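Local atomic coordinates of mandelate racemase / muconate lactonizing enzyme, C-terminal domain protein (Pseudovibrio sp. JE062, PDB entry 4JHM), a protein that is of unknown function but belongs to the enolase superfamily, joining an N-terminal capping domain to a C-terminal domain of modified TIM-barrel fold. Residues A[135-140]-A[320-325]; A[159-164]-A[340-345]; A[65-70]-A[369-374]. One frame throughout, in Å; residues are numbered along the deposited sequence.

Interaction 1 of 3, residues A[135-140]-A[320-325]; sequences KSYAST and CNFFEQ
Tyr137 and Glu324 meet across a pair of parallel strands, Glu324 CA lying over one face of the phenol ring, toward the rim and 3.9 Å from the ring centroid; ring and carboxylate planes are 39° apart. Phe322 comes at the edge of that ring, CB to Tyr137 CD2 3.4 Å. With chi1 at 63°, the Tyr137 ring sits between its own N and carbonyl and reaches across to Glu324. Four backbone bonds stitch the strands: Phe323 N to Lys135 O, Tyr137 N to Phe323 O, Gln325 N to Tyr137 O (2.9 Å) and Ser139 N to Gln325 O. The pairing is consistent with the first and last strands of a TIM-barrel-like domain meeting. On the other face, Ser136 CB meets the Phe323 ring edge, while Ser136 OG bonds Thr342 and Gln325 NE2 is hydrogen-bonded to Ile340 O.

Packing thins at the partly exposed start, where the Lys135 side chain touches Phe322 through CB (3.8 Å to CD1) and sends its amine away. At the other end Ser139 OG donates to the anti lone pair of Glu324 OE1 (2.8 Å). Lys165 salt-bridges the same oxygen and bonds Tyr137 OH, a polar network that probably helps to set the buried carboxylate's orientation.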
loop_
_atom_site.group_PDB
_atom_site.type_symbol
_atom_site.label_atom_id
_atom_site.label_comp_id
_atom_site.label_asym_id
_atom_site.label_seq_id
_atom_site.Cartn_x
_atom_site.Cartn_y
_atom_site.Cartn_z
ATOM N N LYS A 135 27.187 27.656 9.597
ATOM C CA LYS A 135 26.274 28.347 10.514
ATOM C C LYS A 135 26.023 27.511 11.760
ATOM O O LYS A 135 25.678 26.337 11.656
ATOM C CB LYS A 135 24.923 28.608 9.839
ATOM C CG LYS A 135 24.922 29.740 8.832
ATOM C CD LYS A 135 24.449 31.036 9.462
ATOM C CE LYS A 135 24.925 32.240 8.665
ATOM N NZ LYS A 135 24.517 32.159 7.237
ATOM N N SER A 136 26.179 28.123 12.930
ATOM C CA SER A 136 25.848 27.465 14.186
ATOM C C SER A 136 24.551 28.020 14.764
ATOM O O SER A 136 24.088 29.083 14.364
ATOM C CB SER A 136 26.975 27.663 15.199
ATOM O OG SER A 136 27.174 29.040 15.483
ATOM N N TYR A 137 23.965 27.287 15.704
ATOM C CA TYR A 137 22.894 27.833 16.529
ATOM C C TYR A 137 23.248 27.678 18.006
ATOM O O TYR A 137 23.893 26.709 18.405
ATOM C CB TYR A 137 21.546 27.168 16.221
ATOM C CG TYR A 137 21.482 25.684 16.511
ATOM C CD1 TYR A 137 21.191 25.213 17.786
ATOM C CD2 TYR A 137 21.689 24.752 15.502
ATOM C CE1 TYR A 137 21.128 23.856 18.050
ATOM C CE2 TYR A 137 21.624 23.393 15.754
ATOM C CZ TYR A 137 21.346 22.950 17.028
ATOM O OH TYR A 137 21.292 21.601 17.281
ATOM N N ALA A 138 22.843 28.653 18.809
ATOM C CA ALA A 138 23.031 28.571 20.247
ATOM C C ALA A 138 21.989 27.621 20.828
ATOM O O ALA A 138 20.785 27.852 20.699
ATOM C CB ALA A 138 22.908 29.950 20.874
ATOM N N SER A 139 22.452 26.540 21.445
ATOM C CA SER A 139 21.556 25.571 22.060
ATOM C C SER A 139 21.434 25.934 23.532
ATOM O O SER A 139 22.385 25.777 24.294
ATOM C CB SER A 139 22.109 24.161 21.889
ATOM O OG SER A 139 21.065 23.210 21.843
ATOM N N THR A 140 20.265 26.428 23.925
ATOM C CA THR A 140 20.127 27.153 25.187
ATOM C C THR A 140 19.795 26.255 26.371
ATOM O O THR A 140 19.281 25.153 26.197
ATOM C CB THR A 140 19.018 28.218 25.094
ATOM O OG1 THR A 140 17.749 27.621 25.393
ATOM C CG2 THR A 140 18.976 28.830 23.702
ATOM N N CYS A 320 23.577 19.493 5.581
ATOM C CA CYS A 320 23.467 19.816 7.005
ATOM C C CYS A 320 23.601 21.329 7.068
ATOM O O CYS A 320 24.497 21.881 6.444
ATOM C CB CYS A 320 24.566 19.143 7.838
ATOM S SG CYS A 320 24.730 19.756 9.548
ATOM N N ASN A 321 22.712 21.995 7.800
ATOM C CA ASN A 321 22.684 23.458 7.831
ATOM C C ASN A 321 23.382 24.071 9.032
ATOM O O ASN A 321 23.877 25.190 8.943
ATOM C CB ASN A 321 21.245 23.977 7.821
ATOM C CG ASN A 321 20.502 23.630 6.549
ATOM O OD1 ASN A 321 21.060 23.662 5.456
ATOM N ND2 ASN A 321 19.225 23.312 6.688
ATOM N N PHE A 322 23.415 23.366 10.158
ATOM C CA PHE A 322 23.948 23.964 11.384
ATOM C C PHE A 322 24.894 23.078 12.194
ATOM O O PHE A 322 24.932 21.859 12.045
ATOM C CB PHE A 322 22.805 24.401 12.302
ATOM C CG PHE A 322 21.868 25.394 11.682
ATOM C CD1 PHE A 322 22.188 26.742 11.651
ATOM C CD2 PHE A 322 20.657 24.980 11.147
ATOM C CE1 PHE A 322 21.324 27.661 11.085
ATOM C CE2 PHE A 322 19.786 25.894 10.580
ATOM C CZ PHE A 322 20.122 27.236 10.548
ATOM N N PHE A 323 25.654 23.736 13.061
ATOM C CA PHE A 323 26.482 23.089 14.066
ATOM C C PHE A 323 25.922 23.510 15.411
ATOM O O PHE A 323 25.838 24.704 15.701
ATOM C CB PHE A 323 27.937 23.547 13.939
ATOM C CG PHE A 323 28.762 23.311 15.169
ATOM C CD1 PHE A 323 28.832 24.269 16.166
ATOM C CD2 PHE A 323 29.485 22.142 15.324
ATOM C CE1 PHE A 323 29.602 24.061 17.299
ATOM C CE2 PHE A 323 30.256 21.926 16.456
ATOM C CZ PHE A 323 30.313 22.886 17.444
ATOM N N GLU A 324 25.517 22.534 16.216
ATOM C CA GLU A 324 24.948 22.818 17.523
ATOM C C GLU A 324 26.030 23.371 18.449
ATOM O O GLU A 324 27.018 22.698 18.741
ATOM C CB GLU A 324 24.324 21.557 18.116
ATOM C CG GLU A 324 23.692 21.756 19.482
ATOM C CD GLU A 324 22.824 20.590 19.904
ATOM O OE1 GLU A 324 21.910 20.810 20.723
ATOM O OE2 GLU A 324 23.050 19.456 19.423
ATOM N N GLN A 325 25.842 24.605 18.895
ATOM C CA GLN A 325 26.786 25.244 19.799
ATOM C C GLN A 325 26.084 25.643 21.085
ATOM O O GLN A 325 25.317 26.610 21.110
ATOM C CB GLN A 325 27.392 26.488 19.148
ATOM C CG GLN A 325 28.336 27.262 20.055
ATOM C CD GLN A 325 29.694 26.604 20.169
ATOM O OE1 GLN A 325 30.000 25.939 21.160
ATOM N NE2 GLN A 325 30.513 26.774 19.143
#

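Interaction 2 of 3, residues A[159-164]-A[340-345]; sequences HGFTAI and IRTDKE
The rings of His159 and Phe161 both reach Thr342, His159 at the backbone O and Phe161 at OG1, each obliquely. Tyr327 stacks on the imidazole and makes an edge-to-face contact with the phenyl ring. The Thr342 side chain crosses Phe161 at about a right angle, placing OG1 3.2 Å and CG2 3.5 Å from Phe161 CE1. Its chi1 of -68° sets OG1 beside the backbone N and CG2 anti to that N, and the hydroxyl also bonds Ser136 OG of the neighbouring barrel strand. The imidazole adds a looser touch: His159 NE2 lies 3.3 Å from Thr342 O, at an angle too poor for a hydrogen bond.

In fold terms, residues 160-162 lead from helix 149-159 into strand 163-167, part of a beta-alpha-beta crossover from strand 133-139. Residues 340-345 belong to the loop from strand 323-326 to strand 347-349, which pairs antiparallel with strand 133-139. Gly160 leaves the helix with a positive phi of 118°, and here the two backbones draw close, Gly160 CA standing 3.5 Å from Lys344 O in a CA-H...O contact. Around Lys344 an Asx turn shapes the loop: Asp343 OD1 accepts from Glu345 N (2.7 Å), the donor rising above the carboxylate plane. The same oxygen bonds Tyr347 N, and OD2 bonds His349. Toward solvent the contact thins out, Thr162 CG2 only approaching Glu345 O at 4.0 Å.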
loop_
_atom_site.group_PDB
_atom_site.type_symbol
_atom_site.label_atom_id
_atom_site.label_comp_id
_atom_site.label_asym_id
_atom_site.label_seq_id
_atom_site.Cartn_x
_atom_site.Cartn_y
_atom_site.Cartn_z
ATOM N N HIS A 159 26.350 38.310 20.176
ATOM C CA HIS A 159 27.511 37.447 19.991
ATOM C C HIS A 159 27.658 37.052 18.532
ATOM O O HIS A 159 28.741 36.662 18.102
ATOM C CB HIS A 159 27.438 36.199 20.874
ATOM C CG HIS A 159 28.745 35.474 20.992
ATOM N ND1 HIS A 159 29.827 35.997 21.668
ATOM C CD2 HIS A 159 29.149 34.274 20.514
ATOM C CE1 HIS A 159 30.838 35.149 21.604
ATOM N NE2 HIS A 159 30.453 34.096 20.909
ATOM N N GLY A 160 26.567 37.153 17.777
ATOM C CA GLY A 160 26.606 36.934 16.330
ATOM C C GLY A 160 25.759 35.775 15.841
ATOM O O GLY A 160 25.665 35.539 14.637
ATOM N N PHE A 161 25.140 35.055 16.774
ATOM C CA PHE A 161 24.368 33.864 16.447
ATOM C C PHE A 161 23.212 34.171 15.502
ATOM O O PHE A 161 22.527 35.183 15.642
ATOM C CB PHE A 161 23.818 33.207 17.714
ATOM C CG PHE A 161 24.830 32.392 18.475
ATOM C CD1 PHE A 161 25.385 31.251 17.914
ATOM C CD2 PHE A 161 25.208 32.751 19.761
ATOM C CE1 PHE A 161 26.304 30.493 18.614
ATOM C CE2 PHE A 161 26.126 31.996 20.465
ATOM C CZ PHE A 161 26.673 30.864 19.889
ATOM N N THR A 162 22.999 33.267 14.554
ATOM C CA THR A 162 21.998 33.429 13.507
ATOM C C THR A 162 20.745 32.597 13.780
ATOM O O THR A 162 19.741 32.721 13.080
ATOM C CB THR A 162 22.586 32.970 12.164
ATOM O OG1 THR A 162 23.450 31.840 12.388
ATOM C CG2 THR A 162 23.379 34.097 11.521
ATOM N N ALA A 163 20.817 31.741 14.793
ATOM C CA ALA A 163 19.740 30.810 15.087
ATOM C C ALA A 163 19.816 30.364 16.538
ATOM O O ALA A 163 20.900 30.246 17.106
ATOM C CB ALA A 163 19.825 29.606 14.164
ATOM N N ILE A 164 18.656 30.117 17.133
ATOM C CA ILE A 164 18.594 29.678 18.514
ATOM C C ILE A 164 17.643 28.498 18.668
ATOM O O ILE A 164 16.477 28.578 18.280
ATOM C CB ILE A 164 18.113 30.815 19.427
ATOM C CG1 ILE A 164 19.084 31.997 19.351
ATOM C CG2 ILE A 164 17.975 30.317 20.859
ATOM C CD1 ILE A 164 18.678 33.179 20.203
ATOM N N ILE A 340 36.301 25.807 20.142
ATOM C CA ILE A 340 35.423 25.925 18.991
ATOM C C ILE A 340 34.261 26.843 19.347
ATOM O O ILE A 340 33.213 26.388 19.788
ATOM C CB ILE A 340 34.898 24.550 18.537
ATOM C CG1 ILE A 340 36.077 23.643 18.166
ATOM C CG2 ILE A 340 33.956 24.709 17.353
ATOM C CD1 ILE A 340 35.686 22.252 17.720
ATOM N N ARG A 341 34.466 28.142 19.162
ATOM C CA ARG A 341 33.447 29.132 19.471
ATOM C C ARG A 341 32.815 29.667 18.194
ATOM O O ARG A 341 33.218 29.305 17.091
ATOM C CB ARG A 341 34.061 30.273 20.279
ATOM C CG ARG A 341 34.874 29.784 21.467
ATOM C CD ARG A 341 35.159 30.882 22.477
ATOM N NE ARG A 341 35.218 30.337 23.830
ATOM C CZ ARG A 341 35.377 31.063 24.931
ATOM N NH1 ARG A 341 35.504 32.382 24.855
ATOM N NH2 ARG A 341 35.408 30.464 26.113
ATOM N N THR A 342 31.820 30.531 18.352
ATOM C CA THR A 342 31.060 31.053 17.223
ATOM C C THR A 342 31.466 32.498 16.954
ATOM O O THR A 342 31.370 33.351 17.836
ATOM C CB THR A 342 29.545 30.969 17.503
ATOM O OG1 THR A 342 29.136 29.591 17.530
ATOM C CG2 THR A 342 28.750 31.714 16.440
ATOM N N ASP A 343 31.923 32.773 15.736
ATOM C CA ASP A 343 32.439 34.100 15.406
ATOM C C ASP A 343 31.306 35.121 15.256
ATOM O O ASP A 343 30.130 34.796 15.444
ATOM C CB ASP A 343 33.318 34.050 14.148
ATOM C CG ASP A 343 32.513 33.945 12.867
ATOM O OD1 ASP A 343 31.281 34.143 12.911
ATOM O OD2 ASP A 343 33.117 33.671 11.808
ATOM N N LYS A 344 31.671 36.354 14.918
ATOM C CA LYS A 344 30.730 37.471 14.923
ATOM C C LYS A 344 29.714 37.409 13.777
ATOM O O LYS A 344 28.719 38.135 13.789
ATOM C CB LYS A 344 31.495 38.795 14.864
ATOM C CG LYS A 344 30.751 39.972 15.472
ATOM C CD LYS A 344 30.734 39.893 16.991
ATOM C CE LYS A 344 29.929 41.025 17.606
ATOM N NZ LYS A 344 30.468 42.367 17.254
ATOM N N GLU A 345 29.965 36.548 12.794
ATOM C CA GLU A 345 29.082 36.414 11.636
ATOM C C GLU A 345 28.102 35.251 11.778
ATOM O O GLU A 345 27.183 35.110 10.972
ATOM C CB GLU A 345 29.903 36.232 10.358
ATOM C CG GLU A 345 30.742 37.442 9.981
ATOM C CD GLU A 345 31.012 37.526 8.490
ATOM O OE1 GLU A 345 31.392 38.617 8.016
ATOM O OE2 GLU A 345 30.836 36.506 7.789
#

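Interaction 3 of 3, residues A[65-70]-A[369-374]; sequences CIIESL and SFASYV
A helix packed on the outermost strand, within this chain, of an antiparallel sheet in the capping domain of an enolase-superfamily protein brings Ile67 and Glu68 against Ala371 and Tyr373. The axes of helix 65-70 and strand 371-374 run nearly parallel, 11° apart and 9.5 Å from each other, a gap bridged by side chains. Ile67 points toward the strand: CG1 is anti to the backbone N (chi1 -163°), and the extended branch carries CD1 to within 4.1 Å of Ala371 CB and 3.4 Å of Ala371 O. Its CG1 also brushes Tyr373 CD2 at 4.4 Å.

The strand is the last of the chain. After the barrel domain it returns to pair with strand 8-16, completing the order 50-58, 34-44, 8-16, 369-376, and the helix lies along one face of this sheet. At the polar end of the contact the Tyr373 hydroxyl donates to Glu68 OE1 over 2.7 Å, on the syn lone pair. OE1 lies in the plane of the phenol ring, at its edge, but the carboxylate itself is turned 80° from that plane. A bend at chi2 curls the Glu68 chain round to the hydroxyl. Arg71, one turn beyond Ile67, makes a cation-pi contact with the Tyr373 ring and a long, weak ion pair with Glu68 OE2. The helix also reaches the second subunit, Glu68 packing on Arg64 and Cys65 on Cys65 of that copy.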
loop_
_atom_site.group_PDB
_atom_site.type_symbol
_atom_site.label_atom_id
_atom_site.label_comp_id
_atom_site.label_asym_id
_atom_site.label_seq_id
_atom_site.Cartn_x
_atom_site.Cartn_y
_atom_site.Cartn_z
ATOM N N CYS A 65 29.523 4.412 34.311
ATOM C CA CYS A 65 28.883 3.428 33.434
ATOM C C CYS A 65 29.628 3.250 32.116
ATOM O O CYS A 65 29.944 2.131 31.713
ATOM C CB CYS A 65 27.440 3.846 33.130
ATOM S SG CYS A 65 26.551 2.693 32.053
ATOM N N ILE A 66 29.883 4.362 31.437
ATOM C CA ILE A 66 30.605 4.339 30.177
ATOM C C ILE A 66 32.043 3.863 30.382
ATOM O O ILE A 66 32.441 2.835 29.836
ATOM C CB ILE A 66 30.594 5.727 29.508
ATOM C CG1 ILE A 66 29.189 6.055 28.991
ATOM C CG2 ILE A 66 31.613 5.794 28.377
ATOM C CD1 ILE A 66 28.691 5.142 27.889
ATOM N N ILE A 67 32.824 4.589 31.178
ATOM C CA ILE A 67 34.234 4.234 31.367
ATOM C C ILE A 67 34.418 2.759 31.732
ATOM O O ILE A 67 35.431 2.147 31.381
ATOM C CB ILE A 67 34.912 5.095 32.450
ATOM C CG1 ILE A 67 36.439 4.998 32.315
ATOM C CG2 ILE A 67 34.464 4.659 33.837
ATOM C CD1 ILE A 67 37.202 6.068 33.068
ATOM N N GLU A 68 33.437 2.195 32.431
ATOM C CA GLU A 68 33.523 0.816 32.897
ATOM C C GLU A 68 33.117 -0.155 31.794
ATOM O O GLU A 68 33.519 -1.317 31.798
ATOM C CB GLU A 68 32.648 0.622 34.137
ATOM C CG GLU A 68 33.164 -0.436 35.096
ATOM C CD GLU A 68 34.626 -0.237 35.487
ATOM O OE1 GLU A 68 35.009 0.888 35.870
ATOM O OE2 GLU A 68 35.396 -1.217 35.423
ATOM N N SER A 69 32.311 0.333 30.857
ATOM C CA SER A 69 31.976 -0.418 29.654
ATOM C C SER A 69 33.195 -0.465 28.749
ATOM O O SER A 69 33.529 -1.506 28.193
ATOM C CB SER A 69 30.816 0.250 28.917
ATOM O OG SER A 69 30.636 -0.318 27.631
ATOM N N LEU A 70 33.857 0.679 28.618
ATOM C CA LEU A 70 35.077 0.793 27.832
ATOM C C LEU A 70 36.174 -0.114 28.369
ATOM O O LEU A 70 36.972 -0.656 27.604
ATOM C CB LEU A 70 35.563 2.245 27.826
ATOM C CG LEU A 70 34.939 3.129 26.745
ATOM C CD1 LEU A 70 34.946 4.590 27.161
ATOM C CD2 LEU A 70 35.671 2.937 25.424
ATOM N N SER A 369 39.776 14.054 36.682
ATOM C CA SER A 369 39.420 12.663 36.435
ATOM C C SER A 369 39.160 11.895 37.729
ATOM O O SER A 369 40.084 11.620 38.494
ATOM C CB SER A 369 40.533 11.983 35.632
ATOM O OG SER A 369 40.184 10.657 35.289
ATOM N N PHE A 370 37.899 11.544 37.961
ATOM C CA PHE A 370 37.517 10.762 39.139
ATOM C C PHE A 370 37.663 9.259 38.890
ATOM O O PHE A 370 37.471 8.454 39.804
ATOM C CB PHE A 370 36.079 11.091 39.567
ATOM C CG PHE A 370 35.072 10.960 38.461
ATOM C CD1 PHE A 370 34.494 9.736 38.173
ATOM C CD2 PHE A 370 34.710 12.060 37.701
ATOM C CE1 PHE A 370 33.575 9.610 37.146
ATOM C CE2 PHE A 370 33.791 11.941 36.676
ATOM C CZ PHE A 370 33.224 10.714 36.398
ATOM N N ALA A 371 37.998 8.888 37.654
ATOM C CA ALA A 371 38.253 7.489 37.303
ATOM C C ALA A 371 39.131 7.390 36.060
ATOM O O ALA A 371 38.942 8.136 35.100
ATOM C CB ALA A 371 36.943 6.753 37.073
ATOM N N SER A 372 40.088 6.467 36.080
ATOM C CA SER A 372 40.950 6.255 34.924
ATOM C C SER A 372 41.570 4.859 34.911
ATOM O O SER A 372 41.785 4.251 35.959
ATOM C CB SER A 372 42.063 7.301 34.894
ATOM O OG SER A 372 42.963 7.106 35.969
ATOM N N TYR A 373 41.850 4.362 33.710
ATOM C CA TYR A 373 42.560 3.101 33.541
ATOM C C TYR A 373 43.715 3.289 32.571
ATOM O O TYR A 373 43.822 4.321 31.910
ATOM C CB TYR A 373 41.624 2.012 33.014
ATOM C CG TYR A 373 40.545 1.604 33.991
ATOM C CD1 TYR A 373 40.869 1.007 35.202
ATOM C CD2 TYR A 373 39.201 1.805 33.698
ATOM C CE1 TYR A 373 39.886 0.632 36.099
ATOM C CE2 TYR A 373 38.211 1.428 34.587
ATOM C CZ TYR A 373 38.560 0.843 35.787
ATOM O OH TYR A 373 37.582 0.468 36.679
ATOM N N VAL A 374 44.581 2.283 32.502
ATOM C CA VAL A 374 45.651 2.253 31.518
ATOM C C VAL A 374 45.923 0.801 31.114
ATOM O O VAL A 374 45.839 -0.105 31.944
ATOM C CB VAL A 374 46.936 2.921 32.059
ATOM C CG1 VAL A 374 47.664 1.999 33.029
ATOM C CG2 VAL A 374 47.853 3.321 30.914
#

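In the fold
Interactions 1 and 2 belong to the barrel and touch each other, their centres 9 Å apart: interaction 1 lies on strand 133-139 and interaction 2 on its neighbour 163-167, and two probable side-chain hydrogen bonds join them. Interaction 1 is the buried member, a strand pair held by backbone bonds and a polar side-chain network. Interaction 2 is only partly buried and joins two connecting segments by van der Waals touches, without a hydrogen bond across it. Interaction 3, about 30 Å from interaction 1 between centres, lies beyond the chain's centre in the other domain. Also partly buried, it couples apolar helix-on-sheet packing to one side-chain bond and, unlike the others, borders another subunit.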